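Local coordinates for solute-binding protein (Thermoactinomyces vulgaris, PDB 2ZYO) that binds maltotetraose and, as a cyclo/maltodextrin-binding member of the bacterial solute-binding protein 1 family, probably serves sugar import, at residues A[306-319]-A[322-334]. Numbering follows the deposited sequence.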
ATOM      1  N   LYS A 306     -16.945  13.154  -0.528  1.00  9.78           N
ATOM      2  CA  LYS A 306     -16.166  13.896  -1.516  1.00 10.06           C
ATOM      3  C   LYS A 306     -15.524  15.142  -0.896  1.00 11.00           C
ATOM      4  O   LYS A 306     -14.332  15.381  -1.073  1.00 12.07           O
ATOM      5  CB  LYS A 306     -17.033  14.271  -2.721  1.00 11.22           C
ATOM      6  CG  LYS A 306     -16.256  14.906  -3.868  1.00 13.77           C
ATOM      7  CD  LYS A 306     -17.178  15.283  -5.018  1.00 16.69           C
ATOM      8  CE  LYS A 306     -16.457  16.165  -6.033  1.00 20.78           C
ATOM      9  NZ  LYS A 306     -17.351  16.624  -7.137  1.00 24.10           N
ATOM     10  N   GLU A 307     -16.318  15.907  -0.148  1.00 11.36           N
ATOM     11  CA  GLU A 307     -15.841  17.119   0.515  1.00 12.51           C
ATOM     12  C   GLU A 307     -14.740  16.831   1.539  1.00 11.05           C
ATOM     13  O   GLU A 307     -13.718  17.521   1.567  1.00 12.08           O
ATOM     14  CB  GLU A 307     -17.008  17.851   1.190  1.00 13.89           C
ATOM     15  CG  GLU A 307     -16.663  19.245   1.696  1.00 19.29           C
ATOM     16  CD  GLU A 307     -17.791  19.904   2.477  1.00 20.13           C
ATOM     17  OE1 GLU A 307     -18.823  19.247   2.744  1.00 22.26           O
ATOM     18  OE2 GLU A 307     -17.641  21.093   2.826  1.00 22.63           O
ATOM     19  N   ALA A 308     -14.956  15.818   2.376  1.00 11.31           N
ATOM     20  CA  ALA A 308     -14.000  15.469   3.429  1.00  9.85           C
ATOM     21  C   ALA A 308     -12.672  14.976   2.866  1.00 10.13           C
ATOM     22  O   ALA A 308     -11.610  15.351   3.362  1.00  9.61           O
ATOM     23  CB  ALA A 308     -14.597  14.433   4.381  1.00  9.80           C
ATOM     24  N   LEU A 309     -12.734  14.149   1.823  1.00  9.92           N
ATOM     25  CA  LEU A 309     -11.521  13.583   1.232  1.00  8.95           C
ATOM     26  C   LEU A 309     -10.765  14.556   0.322  1.00  9.04           C
ATOM     27  O   LEU A 309      -9.546  14.447   0.181  1.00 10.01           O
ATOM     28  CB  LEU A 309     -11.811  12.255   0.520  1.00  7.65           C
ATOM     29  CG  LEU A 309     -12.207  11.075   1.420  1.00  8.28           C
ATOM     30  CD1 LEU A 309     -12.412   9.811   0.602  1.00  9.12           C
ATOM     31  CD2 LEU A 309     -11.185  10.829   2.528  1.00 10.21           C
ATOM     32  N   ALA A 310     -11.483  15.502  -0.285  1.00  9.11           N
ATOM     33  CA  ALA A 310     -10.839  16.592  -1.022  1.00  9.53           C
ATOM     34  C   ALA A 310      -9.988  17.401  -0.050  1.00 10.20           C
ATOM     35  O   ALA A 310      -8.818  17.688  -0.321  1.00 10.34           O
ATOM     36  CB  ALA A 310     -11.873  17.481  -1.693  1.00 10.53           C
ATOM     37  N   SER A 311     -10.586  17.741   1.091  1.00  9.41           N
ATOM     38  CA  SER A 311      -9.891  18.414   2.186  1.00  9.59           C
ATOM     39  C   SER A 311      -8.711  17.586   2.695  1.00  9.90           C
ATOM     40  O   SER A 311      -7.605  18.110   2.865  1.00  9.89           O
ATOM     41  CB  SER A 311     -10.875  18.710   3.321  1.00  9.04           C
ATOM     42  OG  SER A 311     -10.209  19.007   4.535  1.00  9.71           O
ATOM     43  N   ARG A 312      -8.946  16.294   2.923  1.00  9.09           N
ATOM     44  CA  ARG A 312      -7.884  15.404   3.401  1.00  9.30           C
ATOM     45  C   ARG A 312      -6.694  15.346   2.445  1.00  9.62           C
ATOM     46  O   ARG A 312      -5.544  15.406   2.884  1.00 10.73           O
ATOM     47  CB  ARG A 312      -8.404  13.992   3.682  1.00  9.43           C
ATOM     48  CG  ARG A 312      -7.422  13.185   4.513  1.00 10.26           C
ATOM     49  CD  ARG A 312      -7.889  11.776   4.827  1.00 10.63           C
ATOM     50  NE  ARG A 312      -6.941  11.149   5.747  1.00 11.21           N
ATOM     51  CZ  ARG A 312      -5.825  10.524   5.375  1.00 11.40           C
ATOM     52  NH1 ARG A 312      -5.509  10.408   4.091  1.00 12.66           N
ATOM     53  NH2 ARG A 312      -5.021  10.010   6.294  1.00 11.99           N
ATOM     54  N   PHE A 313      -6.967  15.244   1.146  1.00  9.96           N
ATOM     55  CA  PHE A 313      -5.887  15.221   0.164  1.00  9.62           C
ATOM     56  C   PHE A 313      -5.053  16.500   0.206  1.00 11.05           C
ATOM     57  O   PHE A 313      -3.825  16.446   0.218  1.00 10.59           O
ATOM     58  CB  PHE A 313      -6.399  14.987  -1.259  1.00 10.68           C
ATOM     59  CG  PHE A 313      -5.373  15.301  -2.309  1.00 10.59           C
ATOM     60  CD1 PHE A 313      -4.267  14.472  -2.486  1.00 10.14           C
ATOM     61  CD2 PHE A 313      -5.482  16.448  -3.087  1.00 11.32           C
ATOM     62  CE1 PHE A 313      -3.296  14.770  -3.434  1.00 11.86           C
ATOM     63  CE2 PHE A 313      -4.516  16.755  -4.038  1.00 11.16           C
ATOM     64  CZ  PHE A 313      -3.423  15.913  -4.213  1.00 10.96           C
ATOM     65  N   LYS A 314      -5.730  17.644   0.225  1.00 11.01           N
ATOM     66  CA  LYS A 314      -5.051  18.938   0.196  1.00 12.58           C
ATOM     67  C   LYS A 314      -4.183  19.167   1.438  1.00 13.26           C
ATOM     68  O   LYS A 314      -3.118  19.783   1.349  1.00 15.10           O
ATOM     69  CB  LYS A 314      -6.060  20.075  -0.002  1.00 12.72           C
ATOM     70  CG  LYS A 314      -6.727  20.065  -1.378  1.00 15.63           C
ATOM     71  CD  LYS A 314      -7.825  21.110  -1.486  1.00 19.91           C
ATOM     72  CE  LYS A 314      -8.643  20.921  -2.753  1.00 22.64           C
ATOM     73  NZ  LYS A 314      -9.757  21.904  -2.851  1.00 23.60           N
ATOM     74  N   GLU A 315      -4.632  18.650   2.581  1.00 13.19           N
ATOM     75  CA  GLU A 315      -3.886  18.765   3.833  1.00 13.81           C
ATOM     76  C   GLU A 315      -2.743  17.756   3.942  1.00 14.29           C
ATOM     77  O   GLU A 315      -1.624  18.120   4.313  1.00 15.57           O
ATOM     78  CB  GLU A 315      -4.814  18.600   5.042  1.00 14.29           C
ATOM     79  CG  GLU A 315      -5.633  19.825   5.407  1.00 19.20           C
ATOM     80  CD  GLU A 315      -5.916  19.901   6.899  1.00 18.81           C
ATOM     81  OE1 GLU A 315      -5.094  20.483   7.637  1.00 20.79           O
ATOM     82  OE2 GLU A 315      -6.960  19.383   7.339  1.00 19.69           O
ATOM     83  N   THR A 316      -3.031  16.496   3.617  1.00 13.60           N
ATOM     84  CA  THR A 316      -2.102  15.389   3.884  1.00 13.15           C
ATOM     85  C   THR A 316      -1.254  14.965   2.686  1.00 13.48           C
ATOM     86  O   THR A 316      -0.190  14.362   2.863  1.00 14.46           O
ATOM     87  CB  THR A 316      -2.836  14.127   4.392  1.00 12.85           C
ATOM     88  OG1 THR A 316      -3.630  13.577   3.334  1.00 12.29           O
ATOM     89  CG2 THR A 316      -3.722  14.446   5.596  1.00 13.07           C
ATOM     90  N   GLY A 317      -1.735  15.248   1.477  1.00 12.65           N
ATOM     91  CA  GLY A 317      -1.050  14.838   0.251  1.00 12.89           C
ATOM     92  C   GLY A 317      -1.282  13.384  -0.125  1.00 12.89           C
ATOM     93  O   GLY A 317      -0.743  12.901  -1.127  1.00 14.06           O
ATOM     94  N   GLU A 318      -2.084  12.685   0.678  1.00 12.37           N
ATOM     95  CA  GLU A 318      -2.416  11.285   0.427  1.00 12.05           C
ATOM     96  C   GLU A 318      -3.586  11.193  -0.541  1.00 10.88           C
ATOM     97  O   GLU A 318      -4.622  11.836  -0.342  1.00  9.33           O
ATOM     98  CB  GLU A 318      -2.740  10.550   1.733  1.00 13.04           C
ATOM     99  CG  GLU A 318      -1.612  10.557   2.768  1.00 14.83           C
ATOM    100  CD  GLU A 318      -1.841   9.581   3.915  1.00 17.34           C
ATOM    101  OE1 GLU A 318      -3.007   9.338   4.292  1.00 16.43           O
ATOM    102  OE2 GLU A 318      -0.843   9.046   4.449  1.00 21.03           O
ATOM    103  N   ILE A 319      -3.409  10.395  -1.590  1.00 10.51           N
ATOM    104  CA  ILE A 319      -4.413  10.244  -2.643  1.00  8.89           C
ATOM    105  C   ILE A 319      -5.673   9.553  -2.121  1.00  8.53           C
ATOM    106  O   ILE A 319      -5.599   8.428  -1.636  1.00  9.03           O
ATOM    107  CB  ILE A 319      -3.849   9.453  -3.850  1.00 11.10           C
ATOM    108  CG1 ILE A 319      -2.624  10.167  -4.424  1.00 13.05           C
ATOM    109  CG2 ILE A 319      -4.920   9.271  -4.928  1.00 12.22           C
ATOM    110  CD1 ILE A 319      -1.781   9.305  -5.342  1.00 15.19           C
ATOM    111  N   GLN A 322     -11.276   8.037  -4.281  1.00  8.67           N
ATOM    112  CA  GLN A 322     -12.651   8.461  -4.459  1.00  8.91           C
ATOM    113  C   GLN A 322     -12.796   8.797  -5.941  1.00  9.83           C
ATOM    114  O   GLN A 322     -12.027   9.603  -6.469  1.00 10.19           O
ATOM    115  CB  GLN A 322     -12.906   9.693  -3.580  1.00  8.98           C
ATOM    116  CG  GLN A 322     -14.337   9.855  -3.067  1.00  9.76           C
ATOM    117  CD  GLN A 322     -15.263  10.597  -4.028  1.00  9.87           C
ATOM    118  OE1 GLN A 322     -16.447  10.756  -3.745  1.00 11.88           O
ATOM    119  NE2 GLN A 322     -14.730  11.049  -5.159  1.00  8.97           N
ATOM    120  N   LYS A 323     -13.771   8.172  -6.602  1.00 10.35           N
ATOM    121  CA  LYS A 323     -13.880   8.199  -8.073  1.00 11.29           C
ATOM    122  C   LYS A 323     -13.822   9.598  -8.691  1.00 12.70           C
ATOM    123  O   LYS A 323     -13.033   9.844  -9.605  1.00 12.22           O
ATOM    124  CB  LYS A 323     -15.136   7.461  -8.549  1.00 13.19           C
ATOM    125  CG  LYS A 323     -15.069   5.949  -8.413  1.00 13.13           C
ATOM    126  CD  LYS A 323     -16.264   5.302  -9.090  1.00 14.81           C
ATOM    127  CE  LYS A 323     -16.212   3.791  -9.002  1.00 16.33           C
ATOM    128  NZ  LYS A 323     -17.454   3.176  -9.537  1.00 18.97           N
ATOM    129  N   GLU A 324     -14.659  10.504  -8.194  1.00 12.41           N
ATOM    130  CA  GLU A 324     -14.698  11.873  -8.711  1.00 12.56           C
ATOM    131  C   GLU A 324     -13.394  12.624  -8.457  1.00 12.91           C
ATOM    132  O   GLU A 324     -12.912  13.350  -9.328  1.00 15.30           O
ATOM    133  CB  GLU A 324     -15.871  12.654  -8.119  1.00 13.55           C
ATOM    134  CG  GLU A 324     -17.225  12.267  -8.686  1.00 13.70           C
ATOM    135  CD  GLU A 324     -18.274  13.325  -8.422  1.00 14.04           C
ATOM    136  OE1 GLU A 324     -18.231  14.381  -9.085  1.00 18.30           O
ATOM    137  OE2 GLU A 324     -19.136  13.107  -7.548  1.00 14.73           O
ATOM    138  N   LEU A 325     -12.825  12.441  -7.268  1.00 12.96           N
ATOM    139  CA  LEU A 325     -11.601  13.140  -6.886  1.00 12.39           C
ATOM    140  C   LEU A 325     -10.395  12.699  -7.712  1.00 12.70           C
ATOM    141  O   LEU A 325      -9.515  13.509  -8.010  1.00 13.83           O
ATOM    142  CB  LEU A 325     -11.317  12.982  -5.388  1.00 12.53           C
ATOM    143  CG  LEU A 325     -12.300  13.672  -4.434  1.00 11.99           C
ATOM    144  CD1 LEU A 325     -11.950  13.370  -2.987  1.00 12.88           C
ATOM    145  CD2 LEU A 325     -12.343  15.177  -4.669  1.00 12.18           C
ATOM    146  N   LEU A 326     -10.370  11.422  -8.089  1.00 13.50           N
ATOM    147  CA  LEU A 326      -9.302  10.884  -8.932  1.00 12.51           C
ATOM    148  C   LEU A 326      -9.320  11.493 -10.337  1.00 14.57           C
ATOM    149  O   LEU A 326      -8.298  11.512 -11.025  1.00 15.01           O
ATOM    150  CB  LEU A 326      -9.390   9.354  -9.006  1.00 11.91           C
ATOM    151  CG  LEU A 326      -9.057   8.579  -7.726  1.00 12.12           C
ATOM    152  CD1 LEU A 326      -9.405   7.106  -7.879  1.00 11.86           C
ATOM    153  CD2 LEU A 326      -7.593   8.748  -7.341  1.00 11.76           C
ATOM    154  N   ASN A 327     -10.486  11.992 -10.742  1.00 14.67           N
ATOM    155  CA  ASN A 327     -10.661  12.638 -12.042  1.00 17.11           C
ATOM    156  C   ASN A 327     -10.538  14.164 -11.964  1.00 17.60           C
ATOM    157  O   ASN A 327     -10.622  14.859 -12.983  1.00 20.14           O
ATOM    158  CB  ASN A 327     -12.009  12.234 -12.649  1.00 18.28           C
ATOM    159  CG  ASN A 327     -12.027  10.787 -13.121  1.00 20.17           C
ATOM    160  OD1 ASN A 327     -12.786   9.962 -12.610  1.00 22.97           O
ATOM    161  ND2 ASN A 327     -11.186  10.474 -14.099  1.00 20.38           N
ATOM    162  N   ASP A 328     -10.324  14.668 -10.751  1.00 17.55           N
ATOM    163  CA  ASP A 328     -10.205  16.101 -10.481  1.00 17.68           C
ATOM    164  C   ASP A 328      -8.786  16.604 -10.766  1.00 17.35           C
ATOM    165  O   ASP A 328      -7.813  15.885 -10.516  1.00 16.29           O
ATOM    166  CB  ASP A 328     -10.588  16.376  -9.019  1.00 18.73           C
ATOM    167  CG  ASP A 328     -10.801  17.850  -8.729  1.00 20.11           C
ATOM    168  OD1 ASP A 328     -11.971  18.283  -8.700  1.00 22.91           O
ATOM    169  OD2 ASP A 328      -9.804  18.577  -8.534  1.00 18.08           O
ATOM    170  N   PRO A 329      -8.659  17.841 -11.299  1.00 17.98           N
ATOM    171  CA  PRO A 329      -7.341  18.455 -11.514  1.00 18.32           C
ATOM    172  C   PRO A 329      -6.429  18.485 -10.280  1.00 17.38           C
ATOM    173  O   PRO A 329      -5.207  18.529 -10.435  1.00 18.85           O
ATOM    174  CB  PRO A 329      -7.686  19.883 -11.948  1.00 18.85           C
ATOM    175  CG  PRO A 329      -9.023  19.767 -12.567  1.00 19.28           C
ATOM    176  CD  PRO A 329      -9.746  18.720 -11.773  1.00 20.06           C
ATOM    177  N   MET A 330      -7.004  18.455  -9.076  1.00 16.53           N
ATOM    178  CA  MET A 330      -6.199  18.424  -7.846  1.00 15.95           C
ATOM    179  C   MET A 330      -5.289  17.189  -7.787  1.00 15.32           C
ATOM    180  O   MET A 330      -4.235  17.214  -7.150  1.00 15.33           O
ATOM    181  CB  MET A 330      -7.077  18.528  -6.587  1.00 14.87           C
ATOM    182  CG  MET A 330      -7.824  17.250  -6.196  1.00 15.15           C
ATOM    183  SD  MET A 330      -8.742  17.389  -4.648  1.00 16.10           S
ATOM    184  CE  MET A 330     -10.112  18.435  -5.143  1.00 15.96           C
ATOM    185  N   ILE A 331      -5.707  16.121  -8.462  1.00 14.92           N
ATOM    186  CA  ILE A 331      -4.913  14.903  -8.578  1.00 16.02           C
ATOM    187  C   ILE A 331      -4.168  14.869  -9.916  1.00 17.94           C
ATOM    188  O   ILE A 331      -2.946  14.698  -9.953  1.00 17.80           O
ATOM    189  CB  ILE A 331      -5.796  13.630  -8.434  1.00 15.38           C
ATOM    190  CG1 ILE A 331      -6.495  13.589  -7.065  1.00 14.40           C
ATOM    191  CG2 ILE A 331      -4.981  12.361  -8.689  1.00 15.37           C
ATOM    192  CD1 ILE A 331      -5.573  13.449  -5.861  1.00 15.73           C
ATOM    193  N   LYS A 332      -4.914  15.051 -11.002  1.00 19.26           N
ATOM    194  CA  LYS A 332      -4.390  14.870 -12.358  1.00 19.45           C
ATOM    195  C   LYS A 332      -3.350  15.909 -12.782  1.00 19.44           C
ATOM    196  O   LYS A 332      -2.466  15.608 -13.588  1.00 18.97           O
ATOM    197  CB  LYS A 332      -5.532  14.813 -13.376  1.00 19.90           C
ATOM    198  CG  LYS A 332      -6.456  13.612 -13.198  1.00 23.24           C
ATOM    199  CD  LYS A 332      -7.509  13.531 -14.294  1.00 26.39           C
ATOM    200  CE  LYS A 332      -6.975  12.856 -15.552  1.00 27.58           C
ATOM    201  NZ  LYS A 332      -6.645  11.414 -15.349  1.00 29.01           N
ATOM    202  N   ASN A 333      -3.458  17.122 -12.246  1.00 19.39           N
ATOM    203  CA  ASN A 333      -2.544  18.203 -12.621  1.00 20.76           C
ATOM    204  C   ASN A 333      -1.462  18.497 -11.576  1.00 20.49           C
ATOM    205  O   ASN A 333      -0.755  19.507 -11.664  1.00 20.71           O
ATOM    206  CB  ASN A 333      -3.327  19.470 -12.984  1.00 21.72           C
ATOM    207  CG  ASN A 333      -4.280  19.259 -14.157  1.00 24.51           C
ATOM    208  OD1 ASN A 333      -4.242  18.229 -14.835  1.00 25.91           O
ATOM    209  ND2 ASN A 333      -5.144  20.238 -14.394  1.00 26.63           N
ATOM    210  N   ASN A 334      -1.337  17.602 -10.598  1.00 18.96           N
ATOM    211  CA  ASN A 334      -0.271  17.667  -9.604  1.00 19.39           C
ATOM    212  C   ASN A 334       0.894  16.761 -10.016  1.00 19.91           C
ATOM    213  O   ASN A 334       0.732  15.538 -10.080  1.00 18.64           O
ATOM    214  CB  ASN A 334      -0.804  17.274  -8.221  1.00 18.35           C
ATOM    215  CG  ASN A 334       0.189  17.556  -7.099  1.00 19.99           C
ATOM    216  OD1 ASN A 334       1.399  17.377  -7.252  1.00 19.77           O
ATOM    217  ND2 ASN A 334      -0.327  17.986  -5.958  1.00 18.69           N
TER
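F313 and M330 meet because the phenylalanine holds CG anti to its amide nitrogen (chi1 166°), which lays the ring against M330 and I331, while M330 places CG between N and C (chi1 76°) and bends again at its thioether. The two side chains run past each other in opposite directions, M330 SD lying 3.7 Å from F313 CD2 in an oblique Met-aromatic contact. I331 CD1 sits over one ring face in a CH-pi contact, 3.6 Å from the centroid. Without the ring, as with an alanine at F313, I331 CD1 and M330 SD would probably lose the surface they rest on and a gap would open between the segments. M330 CE continues along helix 306-316, 3.7 Å from K314 CE. L325 forks over the next turn: CD2 lies 3.8 Å from A310 CB, CD1 3.7 Å from L309 CB. At the solvent-exposed end, extended K306 crosses E324, and its NZ forms a salt bridge with E324 OE1 (3.1 Å) from above the carboxylate plane. The D328 N-cap accepts from M330 N through OD2 (2.9 Å). Reached through P320, segment 322-334 runs broadly in the same sense as helix 306-316. This is structural packing away from the sugar, the I319 side chain lying about 13 Å from bound glucose: R312 and E318 face helix 30-47 and strand 120-136, while I319 and I331 pack on helix 338-344.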